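Local coordinates for protein tRNA dimethylallyltransferase (Staphylococcus epidermidis ATCC 12228, PDB 3D3Q) that probably transfers a dimethylallyl group from dimethylallyl diphosphate to the adenine at position 37 of tRNAs that read codons beginning with uridine, at residues 9-14 and 107-112; 25-30 and 305-310; 52-57 and 62-67; 224-229 and 250-255. One frame throughout, in Å; residues are numbered along the deposited sequence.

Contact 1 (9-14 and 107-112); sequences LIVIVG and LYIQSL
V11 of strand 8-13 and I109 of helix 106-113 are the residues whose CA atoms come nearest across the contact, 8.6 Å apart, a spacing bridged by apolar side chains alone. The strand alternates, so L9, V11 and V13 send their CB atoms toward the helix while I10 and I12 serve the other face of the sheet. I109 is the knot of the contact and uses both its branches. Its CG2 meets CG1 of V11 at 4.2 Å, the two side chains reaching for each other tip to tip, and its CG1 lies 4.1 Å from CG1 of V13, where the approach is slanted. A chi1 of -60° splits the isoleucine in this way, placing CG2 opposite the backbone N and CG1 opposite the carbonyl carbon. One turn of the helix is tied by the carbonyl O of L107, which accepts from both N and OG of S111. OG of S111, 2.7 Å from the carbonyl O of L107, sits well above the carbonyl plane, 59° out of it. Just past V13 the strand runs into the predicted ATP-binding P-loop, where the carbonyl O of G14 accepts from K20 NZ. Strand 8-13 is hydrogen-bonded between strands 98-102 and 197-204 of the parallel sheet; I101 touches L9, V11 and L112, and F284 of helix 262-286 packs on both V13 and I109.

Contact 2 (25-30 and 305-310); sequences IEVAKK and DEITTQ
K30 reaches T308 because its chain is stretched throughout: chi1 of -167° turns CG away from the backbone N, and the remaining torsions are extended, carrying NZ across to the other helix. There T308 OG1 accepts a hydrogen bond from K30 NZ at 3.2 Å, although the exact setting of the threonine side chain is doubtful. The two side chains meet at about a right angle, and the methylene CE of K30 also rests 3.5 Å from T308 OG1. D305 OD1 stands 4.0 Å from K30 NZ, too far for a salt bridge, although its negative charge would probably still favour the ammonium group there. This polar link lies at the margin of a helix pair on the P-loop NTPase fold: helix 20-30, which follows the phosphate-binding loop, packs against the C-terminal helix 300-314. The short segments cross at -45° with their axes 10.9 Å apart. Deeper between them, V27 CG2 touches I307 CD1 at 4.0 Å, again with the side chains roughly perpendicular; L304 adds to the packing on V27. On its other side the first helix carries K29, whose NZ makes salt bridges to E26 and to E60, while E306 of the C-terminal helix leans on H291 and L293 of strand 291-294.

Contact 3 (52-57 and 62-67); sequences AKVTTE and IPHYMI
V54 and H64 meet at about a right angle, while K53 and I67 slide past each other in opposite directions. These pairs fasten the loop that follows strand 33-37 to strand 64-65, an outermost strand of the parallel sheet in this P-loop NTPase fold, and to the residues just after it. The K53 chain starts extended and then bends at chi3 (-60°), so that its methylenes lie alongside the I67 side chain, with CD 3.8 Å from I67 CG2. Beyond the bend the lysine's NZ is held by the carbonyl oxygens of Y44 and M47 and by salt bridges to D48 and D68. Several acceptors thus grip one ammonium group, which probably keeps it charged and the aliphatic part of the chain in place alongside I67. The CB of V54 is directed toward residues 62-67, and its CG1 makes the contacts there. It approaches the H64 ring obliquely, and on the isoleucine side it comes 4.2 Å from I67 CD1. That same CD1 sits at the edge of the H64 ring, in its plane, so valine, isoleucine and imidazole close together as a triangle. V54 also packs near T21, probably a substrate-binding residue. Within the ring, ND1 of H64 is the atom nearest to V54 CG1, at 3.8 Å, with CE1 next at 4.1 Å.

Contact 4 (224-229 and 250-255); sequences HGLFNE and KELVPV
Beside the apolar meeting of L226 and F227 with L252 and V255, one carboxylate oxygen is gripped twice: OE2 of E229 accepts from the backbone N atoms of D48 and I49. Its OE1 pairs with the hydroxyl of Y249, so the buried carboxylate ties helix 226-235 both to the 48-50 loop and to the chain just ahead of 250-255. The contact itself is made by hydrocarbon. L252 points toward the first helix and puts CD1 against L226, 3.6 Å from L226 CG and equally near its CD2. F227 swings its ring to the second segment with chi1 at -171°; there L252 CD2 lies obliquely to it, 4.4 Å from F227 CD2. V255 CG1 comes to the ring's edge near its plane, though a clash within its own segment makes the exact position of this methyl doubtful. M262 of helix 262-286 packs on both F227 and L252. G225 O accepts from E229 N at 3.0 Å. The Schellman motif and N-cap at G225 (phi 107°) mark a break between consecutive helices; the second, 226-235, is joined through E229 and Y249 to residues 245-250, which, as in related enzymes, probably contact the substrate tRNA.

Overall arrangement
Contacts 1 and 2 follow the chain through the P-loop, from strand 8-13 to helix 20-30; their centres are 17 Å apart. Contact 3 is nested in the loops closed by both, and it touches contact 2 directly, with A28 CB 3.7 Å from I62 CG2 and I25 also against I62 and H64. Contacts 1 and 3 both lie near the predicted nucleotide-binding loop: the side chain of V13 is about 6 Å from that of K20, and the side chain of V54 about 4 Å from that of T21. Contact 4 is the outlier, its centre about 29 Å from that of contact 1, but its nearest atoms come within about 7 Å of contact 3, and D48 bonds to both K53 and E229.

Contact 1 (9-14 and 107-112)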
loop_
_atom_site.group_PDB
_atom_site.type_symbol
_atom_site.label_atom_id
_atom_site.label_comp_id
_atom_site.label_asym_id
_atom_site.label_seq_id
_atom_site.Cartn_x
_atom_site.Cartn_y
_atom_site.Cartn_z
ATOM N N LEU A 9 -15.822 -3.119 -4.064
ATOM C CA LEU A 9 -14.463 -3.647 -3.954
ATOM C C LEU A 9 -13.791 -3.225 -2.645
ATOM O O LEU A 9 -13.878 -2.059 -2.270
ATOM C CB LEU A 9 -13.614 -3.133 -5.109
ATOM C CG LEU A 9 -12.172 -3.616 -5.094
ATOM C CD1 LEU A 9 -12.103 -5.054 -5.539
ATOM C CD2 LEU A 9 -11.362 -2.755 -6.017
ATOM N N ILE A 10 -13.131 -4.157 -1.952
ATOM C CA ILE A 10 -12.417 -3.823 -0.708
ATOM C C ILE A 10 -10.940 -3.755 -1.043
ATOM O O ILE A 10 -10.435 -4.602 -1.775
ATOM C CB ILE A 10 -12.549 -4.906 0.422
ATOM C CG1 ILE A 10 -13.996 -5.062 0.893
ATOM C CG2 ILE A 10 -11.735 -4.480 1.638
ATOM C CD1 ILE A 10 -14.508 -3.859 1.638
ATOM N N VAL A 11 -10.244 -2.751 -0.526
ATOM C CA VAL A 11 -8.801 -2.635 -0.788
ATOM C C VAL A 11 -8.065 -2.441 0.559
ATOM O O VAL A 11 -8.319 -1.477 1.293
ATOM C CB VAL A 11 -8.477 -1.435 -1.755
ATOM C CG1 VAL A 11 -7.031 -1.488 -2.199
ATOM C CG2 VAL A 11 -9.380 -1.471 -2.960
ATOM N N ILE A 12 -7.159 -3.363 0.876
ATOM C CA ILE A 12 -6.411 -3.319 2.128
ATOM C C ILE A 12 -4.912 -3.206 1.871
ATOM O O ILE A 12 -4.234 -4.207 1.623
ATOM C CB ILE A 12 -6.686 -4.584 2.973
ATOM C CG1 ILE A 12 -8.195 -4.749 3.158
ATOM C CG2 ILE A 12 -6.022 -4.462 4.329
ATOM C CD1 ILE A 12 -8.603 -6.044 3.825
ATOM N N VAL A 13 -4.400 -1.978 1.928
ATOM C CA VAL A 13 -2.983 -1.724 1.696
ATOM C C VAL A 13 -2.281 -1.551 3.020
ATOM O O VAL A 13 -2.922 -1.308 4.029
ATOM C CB VAL A 13 -2.766 -0.445 0.860
ATOM C CG1 VAL A 13 -3.355 -0.613 -0.535
ATOM C CG2 VAL A 13 -3.400 0.736 1.558
ATOM N N GLY A 14 -0.964 -1.674 3.019
ATOM C CA GLY A 14 -0.223 -1.526 4.254
ATOM C C GLY A 14 1.164 -2.100 4.073
ATOM O O GLY A 14 1.383 -2.916 3.187
ATOM N N LEU A 107 1.090 3.194 -7.311
ATOM C CA LEU A 107 0.820 3.095 -8.733
ATOM C C LEU A 107 -0.207 2.009 -9.016
ATOM O O LEU A 107 -1.318 2.309 -9.443
ATOM C CB LEU A 107 2.095 2.803 -9.521
ATOM C CG LEU A 107 2.919 3.983 -10.061
ATOM C CD1 LEU A 107 4.210 3.422 -10.656
ATOM C CD2 LEU A 107 2.135 4.755 -11.119
ATOM N N TYR A 108 0.154 0.753 -8.756
ATOM C CA TYR A 108 -0.737 -0.380 -8.995
ATOM C C TYR A 108 -2.144 -0.195 -8.463
ATOM O O TYR A 108 -3.096 -0.660 -9.070
ATOM C CB TYR A 108 -0.162 -1.658 -8.387
ATOM C CG TYR A 108 1.080 -2.175 -9.064
ATOM C CD1 TYR A 108 1.070 -3.403 -9.721
ATOM C CD2 TYR A 108 2.270 -1.432 -9.047
ATOM C CE1 TYR A 108 2.210 -3.889 -10.351
ATOM C CE2 TYR A 108 3.423 -1.903 -9.674
ATOM C CZ TYR A 108 3.384 -3.139 -10.328
ATOM O OH TYR A 108 4.514 -3.619 -10.962
ATOM N N ILE A 109 -2.282 0.471 -7.325
ATOM C CA ILE A 109 -3.596 0.655 -6.757
ATOM C C ILE A 109 -4.406 1.766 -7.395
ATOM O O ILE A 109 -5.577 1.572 -7.703
ATOM C CB ILE A 109 -3.514 0.891 -5.253
ATOM C CG1 ILE A 109 -2.868 -0.313 -4.589
ATOM C CG2 ILE A 109 -4.902 1.095 -4.675
ATOM C CD1 ILE A 109 -3.589 -1.635 -4.868
ATOM N N GLN A 110 -3.811 2.934 -7.600
ATOM C CA GLN A 110 -4.581 4.002 -8.211
ATOM C C GLN A 110 -4.860 3.697 -9.682
ATOM O O GLN A 110 -5.948 3.978 -10.199
ATOM C CB GLN A 110 -3.877 5.361 -8.065
ATOM C CG GLN A 110 -2.790 5.668 -9.068
ATOM C CD GLN A 110 -2.468 7.159 -9.118
ATOM O OE1 GLN A 110 -1.542 7.582 -9.812
ATOM N NE2 GLN A 110 -3.243 7.964 -8.384
ATOM N N SER A 111 -3.890 3.095 -10.352
ATOM C CA SER A 111 -4.058 2.761 -11.763
ATOM C C SER A 111 -5.294 1.883 -11.929
ATOM O O SER A 111 -5.987 1.944 -12.947
ATOM C CB SER A 111 -2.807 2.039 -12.281
ATOM O OG SER A 111 -1.642 2.813 -12.047
ATOM N N LEU A 112 -5.570 1.087 -10.901
ATOM C CA LEU A 112 -6.714 0.181 -10.890
ATOM C C LEU A 112 -7.998 0.839 -10.420
ATOM O O LEU A 112 -9.090 0.442 -10.818
ATOM C CB LEU A 112 -6.421 -1.022 -9.977
ATOM C CG LEU A 112 -7.585 -1.933 -9.567
ATOM C CD1 LEU A 112 -8.239 -2.576 -10.789
ATOM C CD2 LEU A 112 -7.059 -2.983 -8.619
#

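Contact 2 (25-30 and 305-310)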
loop_
_atom_site.group_PDB
_atom_site.type_symbol
_atom_site.label_atom_id
_atom_site.label_comp_id
_atom_site.label_asym_id
_atom_site.label_seq_id
_atom_site.Cartn_x
_atom_site.Cartn_y
_atom_site.Cartn_z
ATOM N N ILE A 25 -7.820 -12.062 4.762
ATOM C CA ILE A 25 -8.428 -13.364 4.894
ATOM C C ILE A 25 -9.603 -13.330 5.880
ATOM O O ILE A 25 -10.665 -13.911 5.612
ATOM C CB ILE A 25 -7.363 -14.402 5.316
ATOM C CG1 ILE A 25 -6.301 -14.490 4.216
ATOM C CG2 ILE A 25 -7.991 -15.753 5.560
ATOM C CD1 ILE A 25 -5.268 -15.546 4.432
ATOM N N GLU A 26 -9.437 -12.637 7.005
ATOM C CA GLU A 26 -10.510 -12.537 8.004
ATOM C C GLU A 26 -11.764 -11.889 7.411
ATOM O O GLU A 26 -12.884 -12.305 7.711
ATOM C CB GLU A 26 -10.031 -11.741 9.230
ATOM C CG GLU A 26 -8.980 -12.485 10.068
ATOM C CD GLU A 26 -9.499 -13.796 10.681
ATOM O OE1 GLU A 26 -10.287 -13.741 11.663
ATOM O OE2 GLU A 26 -9.125 -14.888 10.169
ATOM N N VAL A 27 -11.564 -10.874 6.572
ATOM C CA VAL A 27 -12.670 -10.187 5.916
ATOM C C VAL A 27 -13.266 -11.130 4.878
ATOM O O VAL A 27 -14.475 -11.192 4.698
ATOM C CB VAL A 27 -12.187 -8.924 5.206
ATOM C CG1 VAL A 27 -13.309 -8.313 4.416
ATOM C CG2 VAL A 27 -11.656 -7.953 6.220
ATOM N N ALA A 28 -12.395 -11.871 4.206
ATOM C CA ALA A 28 -12.812 -12.810 3.191
ATOM C C ALA A 28 -13.645 -13.921 3.801
ATOM O O ALA A 28 -14.564 -14.444 3.167
ATOM C CB ALA A 28 -11.606 -13.391 2.498
ATOM N N LYS A 29 -13.331 -14.289 5.037
ATOM C CA LYS A 29 -14.077 -15.344 5.706
ATOM C C LYS A 29 -15.388 -14.860 6.302
ATOM O O LYS A 29 -16.297 -15.656 6.478
ATOM C CB LYS A 29 -13.239 -15.986 6.812
ATOM C CG LYS A 29 -12.115 -16.878 6.318
ATOM C CD LYS A 29 -11.655 -17.839 7.420
ATOM C CE LYS A 29 -11.172 -17.102 8.683
ATOM N NZ LYS A 29 -10.775 -18.029 9.792
ATOM N N LYS A 30 -15.494 -13.574 6.616
ATOM C CA LYS A 30 -16.727 -13.074 7.198
ATOM C C LYS A 30 -17.709 -12.611 6.121
ATOM O O LYS A 30 -18.897 -12.473 6.393
ATOM C CB LYS A 30 -16.427 -11.934 8.182
ATOM C CG LYS A 30 -17.585 -11.528 9.088
ATOM C CD LYS A 30 -17.174 -10.382 10.001
ATOM C CE LYS A 30 -18.225 -10.088 11.064
ATOM N NZ LYS A 30 -17.728 -9.082 12.059
ATOM N N ASP A 305 -13.531 -5.347 12.850
ATOM C CA ASP A 305 -14.792 -4.760 13.275
ATOM C C ASP A 305 -14.969 -3.386 12.700
ATOM O O ASP A 305 -16.088 -2.969 12.428
ATOM C CB ASP A 305 -14.882 -4.696 14.791
ATOM C CG ASP A 305 -15.176 -6.043 15.391
ATOM O OD1 ASP A 305 -16.116 -6.713 14.887
ATOM O OD2 ASP A 305 -14.486 -6.438 16.363
ATOM N N GLU A 306 -13.865 -2.672 12.539
ATOM C CA GLU A 306 -13.911 -1.337 11.966
ATOM C C GLU A 306 -14.435 -1.465 10.545
ATOM O O GLU A 306 -15.258 -0.665 10.098
ATOM C CB GLU A 306 -12.516 -0.729 11.946
ATOM C CG GLU A 306 -12.306 0.361 12.977
ATOM C CD GLU A 306 -13.078 1.613 12.650
ATOM O OE1 GLU A 306 -12.875 2.146 11.530
ATOM O OE2 GLU A 306 -13.879 2.057 13.508
ATOM N N ILE A 307 -13.948 -2.485 9.844
ATOM C CA ILE A 307 -14.341 -2.753 8.467
ATOM C C ILE A 307 -15.768 -3.277 8.400
ATOM O O ILE A 307 -16.499 -2.990 7.456
ATOM C CB ILE A 307 -13.388 -3.796 7.812
ATOM C CG1 ILE A 307 -11.988 -3.208 7.686
ATOM C CG2 ILE A 307 -13.891 -4.193 6.431
ATOM C CD1 ILE A 307 -10.980 -4.166 7.133
ATOM N N THR A 308 -16.166 -4.038 9.412
ATOM C CA THR A 308 -17.500 -4.614 9.438
ATOM C C THR A 308 -18.537 -3.510 9.607
ATOM O O THR A 308 -19.650 -3.609 9.101
ATOM C CB THR A 308 -17.606 -5.680 10.563
ATOM O OG1 THR A 308 -18.578 -6.665 10.196
ATOM C CG2 THR A 308 -17.998 -5.045 11.878
ATOM N N THR A 309 -18.157 -2.442 10.292
ATOM C CA THR A 309 -19.060 -1.325 10.502
ATOM C C THR A 309 -19.182 -0.534 9.213
ATOM O O THR A 309 -20.244 -0.020 8.875
ATOM C CB THR A 309 -18.521 -0.403 11.597
ATOM O OG1 THR A 309 -18.421 -1.138 12.823
ATOM C CG2 THR A 309 -19.431 0.803 11.788
ATOM N N GLN A 310 -18.072 -0.440 8.499
ATOM C CA GLN A 310 -18.031 0.280 7.245
ATOM C C GLN A 310 -18.841 -0.497 6.200
ATOM O O GLN A 310 -19.490 0.102 5.351
ATOM C CB GLN A 310 -16.576 0.440 6.794
ATOM C CG GLN A 310 -16.221 1.799 6.206
ATOM C CD GLN A 310 -16.183 2.916 7.239
ATOM O OE1 GLN A 310 -15.844 4.058 6.922
ATOM N NE2 GLN A 310 -16.530 2.593 8.479
#

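Contact 3 (52-57 and 62-67)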
loop_
_atom_site.group_PDB
_atom_site.type_symbol
_atom_site.label_atom_id
_atom_site.label_comp_id
_atom_site.label_asym_id
_atom_site.label_seq_id
_atom_site.Cartn_x
_atom_site.Cartn_y
_atom_site.Cartn_z
ATOM N N ALA A 52 7.436 -12.242 0.954
ATOM C CA ALA A 52 6.460 -12.450 2.028
ATOM C C ALA A 52 5.207 -13.103 1.460
ATOM O O ALA A 52 4.090 -12.836 1.905
ATOM C CB ALA A 52 6.114 -11.126 2.705
ATOM N N LYS A 53 5.411 -13.967 0.470
ATOM C CA LYS A 53 4.316 -14.674 -0.189
ATOM C C LYS A 53 3.558 -15.598 0.757
ATOM O O LYS A 53 4.144 -16.504 1.353
ATOM C CB LYS A 53 4.856 -15.493 -1.361
ATOM C CG LYS A 53 3.799 -16.317 -2.081
ATOM C CD LYS A 53 4.402 -16.998 -3.276
ATOM C CE LYS A 53 4.960 -15.968 -4.236
ATOM N NZ LYS A 53 5.817 -16.601 -5.278
ATOM N N VAL A 54 2.250 -15.375 0.874
ATOM C CA VAL A 54 1.401 -16.188 1.742
ATOM C C VAL A 54 1.297 -17.617 1.219
ATOM O O VAL A 54 1.159 -17.840 0.010
ATOM C CB VAL A 54 -0.013 -15.567 1.862
ATOM C CG1 VAL A 54 -0.568 -15.227 0.481
ATOM C CG2 VAL A 54 -0.926 -16.525 2.587
ATOM N N THR A 55 1.366 -18.586 2.125
ATOM C CA THR A 55 1.305 -19.987 1.722
ATOM C C THR A 55 -0.103 -20.528 1.574
ATOM O O THR A 55 -1.050 -20.007 2.160
ATOM C CB THR A 55 2.085 -20.891 2.712
ATOM O OG1 THR A 55 1.370 -21.006 3.956
ATOM C CG2 THR A 55 3.460 -20.306 2.975
ATOM N N THR A 56 -0.230 -21.575 0.766
ATOM C CA THR A 56 -1.529 -22.187 0.529
ATOM C C THR A 56 -2.224 -22.473 1.861
ATOM O O THR A 56 -3.429 -22.295 1.984
ATOM C CB THR A 56 -1.416 -23.518 -0.261
ATOM O OG1 THR A 56 -0.779 -24.507 0.557
ATOM C CG2 THR A 56 -0.592 -23.331 -1.524
ATOM N N GLU A 57 -1.459 -22.892 2.865
ATOM C CA GLU A 57 -2.026 -23.209 4.166
ATOM C C GLU A 57 -2.560 -22.005 4.877
ATOM O O GLU A 57 -3.626 -22.050 5.467
ATOM C CB GLU A 57 -0.986 -23.852 5.065
ATOM C CG GLU A 57 -1.528 -24.276 6.423
ATOM C CD GLU A 57 -0.417 -24.693 7.386
ATOM O OE1 GLU A 57 -0.721 -25.262 8.458
ATOM O OE2 GLU A 57 0.762 -24.435 7.068
ATOM N N ILE A 62 -9.511 -19.580 1.604
ATOM C CA ILE A 62 -9.844 -18.457 0.745
ATOM C C ILE A 62 -8.976 -18.481 -0.511
ATOM O O ILE A 62 -7.752 -18.483 -0.435
ATOM C CB ILE A 62 -9.595 -17.128 1.452
ATOM C CG1 ILE A 62 -10.406 -17.059 2.753
ATOM C CG2 ILE A 62 -9.904 -15.988 0.491
ATOM C CD1 ILE A 62 -11.896 -17.115 2.557
ATOM N N PRO A 63 -9.601 -18.498 -1.689
ATOM C CA PRO A 63 -8.848 -18.519 -2.947
ATOM C C PRO A 63 -8.116 -17.210 -3.271
ATOM O O PRO A 63 -8.709 -16.136 -3.210
ATOM C CB PRO A 63 -9.926 -18.852 -3.983
ATOM C CG PRO A 63 -11.160 -18.249 -3.390
ATOM C CD PRO A 63 -11.044 -18.650 -1.941
ATOM N N HIS A 64 -6.829 -17.307 -3.611
ATOM C CA HIS A 64 -6.031 -16.128 -3.950
ATOM C C HIS A 64 -5.600 -16.108 -5.437
ATOM O O HIS A 64 -5.287 -17.145 -6.026
ATOM C CB HIS A 64 -4.786 -16.029 -3.047
ATOM C CG HIS A 64 -5.088 -15.741 -1.607
ATOM N ND1 HIS A 64 -4.192 -15.104 -0.775
ATOM C CD2 HIS A 64 -6.168 -16.024 -0.838
ATOM C CE1 HIS A 64 -4.704 -15.005 0.438
ATOM N NE2 HIS A 64 -5.904 -15.556 0.426
ATOM N N TYR A 65 -5.598 -14.916 -6.037
ATOM C CA TYR A 65 -5.210 -14.756 -7.431
ATOM C C TYR A 65 -3.999 -13.854 -7.542
ATOM O O TYR A 65 -3.657 -13.150 -6.587
ATOM C CB TYR A 65 -6.351 -14.158 -8.253
ATOM C CG TYR A 65 -7.639 -14.923 -8.124
ATOM C CD1 TYR A 65 -8.641 -14.487 -7.265
ATOM C CD2 TYR A 65 -7.852 -16.105 -8.845
ATOM C CE1 TYR A 65 -9.829 -15.206 -7.127
ATOM C CE2 TYR A 65 -9.034 -16.836 -8.712
ATOM C CZ TYR A 65 -10.018 -16.380 -7.858
ATOM O OH TYR A 65 -11.197 -17.073 -7.759
HETATM N N MSE A 66 -3.356 -13.879 -8.709
HETATM C CA MSE A 66 -2.172 -13.063 -8.949
HETATM C C MSE A 66 -0.942 -13.535 -8.163
HETATM O O MSE A 66 -0.050 -12.738 -7.870
HETATM C CB MSE A 66 -2.471 -11.612 -8.581
HETATM C CG MSE A 66 -3.557 -10.959 -9.429
HETATM SE SE MSE A 66 -3.027 -10.645 -11.279
HETATM C CE MSE A 66 -1.678 -9.282 -10.941
ATOM N N ILE A 67 -0.900 -14.821 -7.812
ATOM C CA ILE A 67 0.228 -15.386 -7.060
ATOM C C ILE A 67 0.805 -16.603 -7.794
ATOM O O ILE A 67 0.092 -17.575 -8.043
ATOM C CB ILE A 67 -0.207 -15.788 -5.621
ATOM C CG1 ILE A 67 -0.797 -14.575 -4.904
ATOM C CG2 ILE A 67 0.988 -16.318 -4.837
ATOM C CD1 ILE A 67 -1.387 -14.881 -3.584
#

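Contact 4 (224-229 and 250-255)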
loop_
_atom_site.group_PDB
_atom_site.type_symbol
_atom_site.label_atom_id
_atom_site.label_comp_id
_atom_site.label_asym_id
_atom_site.label_seq_id
_atom_site.Cartn_x
_atom_site.Cartn_y
_atom_site.Cartn_z
ATOM N N HIS A 224 14.929 -17.712 7.641
ATOM C CA HIS A 224 14.072 -18.709 7.026
ATOM C C HIS A 224 14.608 -19.283 5.715
ATOM O O HIS A 224 13.985 -20.160 5.122
ATOM C CB HIS A 224 12.670 -18.144 6.823
ATOM C CG HIS A 224 11.793 -18.265 8.032
ATOM N ND1 HIS A 224 10.443 -17.980 8.004
ATOM C CD2 HIS A 224 12.067 -18.649 9.301
ATOM C CE1 HIS A 224 9.925 -18.184 9.202
ATOM N NE2 HIS A 224 10.889 -18.590 10.008
ATOM N N GLY A 225 15.760 -18.798 5.262
ATOM C CA GLY A 225 16.331 -19.318 4.035
ATOM C C GLY A 225 16.259 -18.400 2.833
ATOM O O GLY A 225 16.286 -18.872 1.694
ATOM N N LEU A 226 16.154 -17.094 3.080
ATOM C CA LEU A 226 16.097 -16.097 2.003
ATOM C C LEU A 226 17.321 -16.219 1.108
ATOM O O LEU A 226 17.208 -16.273 -0.115
ATOM C CB LEU A 226 16.048 -14.671 2.575
ATOM C CG LEU A 226 16.335 -13.539 1.578
ATOM C CD1 LEU A 226 15.304 -13.555 0.465
ATOM C CD2 LEU A 226 16.330 -12.193 2.292
ATOM N N PHE A 227 18.494 -16.255 1.728
ATOM C CA PHE A 227 19.726 -16.362 0.977
ATOM C C PHE A 227 19.726 -17.650 0.151
ATOM O O PHE A 227 20.162 -17.646 -0.997
ATOM C CB PHE A 227 20.927 -16.324 1.925
ATOM C CG PHE A 227 22.253 -16.210 1.227
ATOM C CD1 PHE A 227 22.861 -17.331 0.669
ATOM C CD2 PHE A 227 22.880 -14.974 1.100
ATOM C CE1 PHE A 227 24.083 -17.229 -0.005
ATOM C CE2 PHE A 227 24.100 -14.860 0.430
ATOM C CZ PHE A 227 24.703 -15.992 -0.129
ATOM N N ASN A 228 19.226 -18.745 0.719
ATOM C CA ASN A 228 19.196 -20.005 -0.015
ATOM C C ASN A 228 18.314 -19.857 -1.256
ATOM O O ASN A 228 18.590 -20.437 -2.308
ATOM C CB ASN A 228 18.654 -21.133 0.861
ATOM C CG ASN A 228 18.823 -22.493 0.215
ATOM O OD1 ASN A 228 18.205 -23.474 0.624
ATOM N ND2 ASN A 228 19.673 -22.560 -0.802
ATOM N N GLU A 229 17.257 -19.067 -1.125
ATOM C CA GLU A 229 16.349 -18.853 -2.228
ATOM C C GLU A 229 17.035 -18.089 -3.357
ATOM O O GLU A 229 17.027 -18.545 -4.503
ATOM C CB GLU A 229 15.121 -18.092 -1.752
ATOM C CG GLU A 229 13.905 -18.221 -2.644
ATOM C CD GLU A 229 12.743 -17.425 -2.107
ATOM O OE1 GLU A 229 12.764 -16.184 -2.264
ATOM O OE2 GLU A 229 11.822 -18.027 -1.510
ATOM N N LYS A 250 18.466 -8.070 -5.089
ATOM C CA LYS A 250 19.567 -7.337 -5.710
ATOM C C LYS A 250 20.718 -7.093 -4.727
ATOM O O LYS A 250 21.868 -6.982 -5.142
ATOM C CB LYS A 250 19.081 -5.995 -6.287
ATOM C CG LYS A 250 18.603 -5.001 -5.249
ATOM C CD LYS A 250 18.321 -3.621 -5.834
ATOM C CE LYS A 250 17.868 -2.671 -4.727
ATOM N NZ LYS A 250 17.570 -1.302 -5.212
ATOM N N GLU A 251 20.418 -7.030 -3.430
ATOM C CA GLU A 251 21.460 -6.801 -2.434
ATOM C C GLU A 251 22.231 -8.067 -2.135
ATOM O O GLU A 251 23.435 -8.035 -1.911
ATOM C CB GLU A 251 20.868 -6.258 -1.132
ATOM C CG GLU A 251 20.133 -4.939 -1.297
ATOM C CD GLU A 251 18.641 -5.121 -1.475
ATOM O OE1 GLU A 251 18.213 -6.263 -1.782
ATOM O OE2 GLU A 251 17.905 -4.116 -1.323
ATOM N N LEU A 252 21.528 -9.189 -2.143
ATOM C CA LEU A 252 22.153 -10.467 -1.863
ATOM C C LEU A 252 22.897 -11.077 -3.041
ATOM O O LEU A 252 23.779 -11.898 -2.845
ATOM C CB LEU A 252 21.109 -11.458 -1.339
ATOM C CG LEU A 252 20.381 -11.055 -0.045
ATOM C CD1 LEU A 252 19.353 -12.116 0.337
ATOM C CD2 LEU A 252 21.374 -10.879 1.076
ATOM N N VAL A 253 22.562 -10.698 -4.266
ATOM C CA VAL A 253 23.268 -11.287 -5.407
ATOM C C VAL A 253 24.775 -11.053 -5.321
ATOM O O VAL A 253 25.563 -11.968 -5.537
ATOM C CB VAL A 253 22.753 -10.745 -6.773
ATOM C CG1 VAL A 253 23.524 -11.386 -7.915
ATOM C CG2 VAL A 253 21.280 -11.053 -6.931
ATOM N N PRO A 254 25.195 -9.818 -4.996
ATOM C CA PRO A 254 26.622 -9.486 -4.887
ATOM C C PRO A 254 27.377 -10.317 -3.851
ATOM O O PRO A 254 28.524 -10.709 -4.071
ATOM C CB PRO A 254 26.605 -7.997 -4.522
ATOM C CG PRO A 254 25.369 -7.509 -5.184
ATOM C CD PRO A 254 24.379 -8.601 -4.848
ATOM N N VAL A 255 26.727 -10.591 -2.728
ATOM C CA VAL A 255 27.353 -11.360 -1.669
ATOM C C VAL A 255 27.558 -12.824 -2.089
ATOM O O VAL A 255 28.412 -13.527 -1.546
ATOM C CB VAL A 255 26.529 -11.239 -0.336
ATOM C CG1 VAL A 255 25.193 -11.912 -0.482
ATOM C CG2 VAL A 255 27.309 -11.834 0.816
#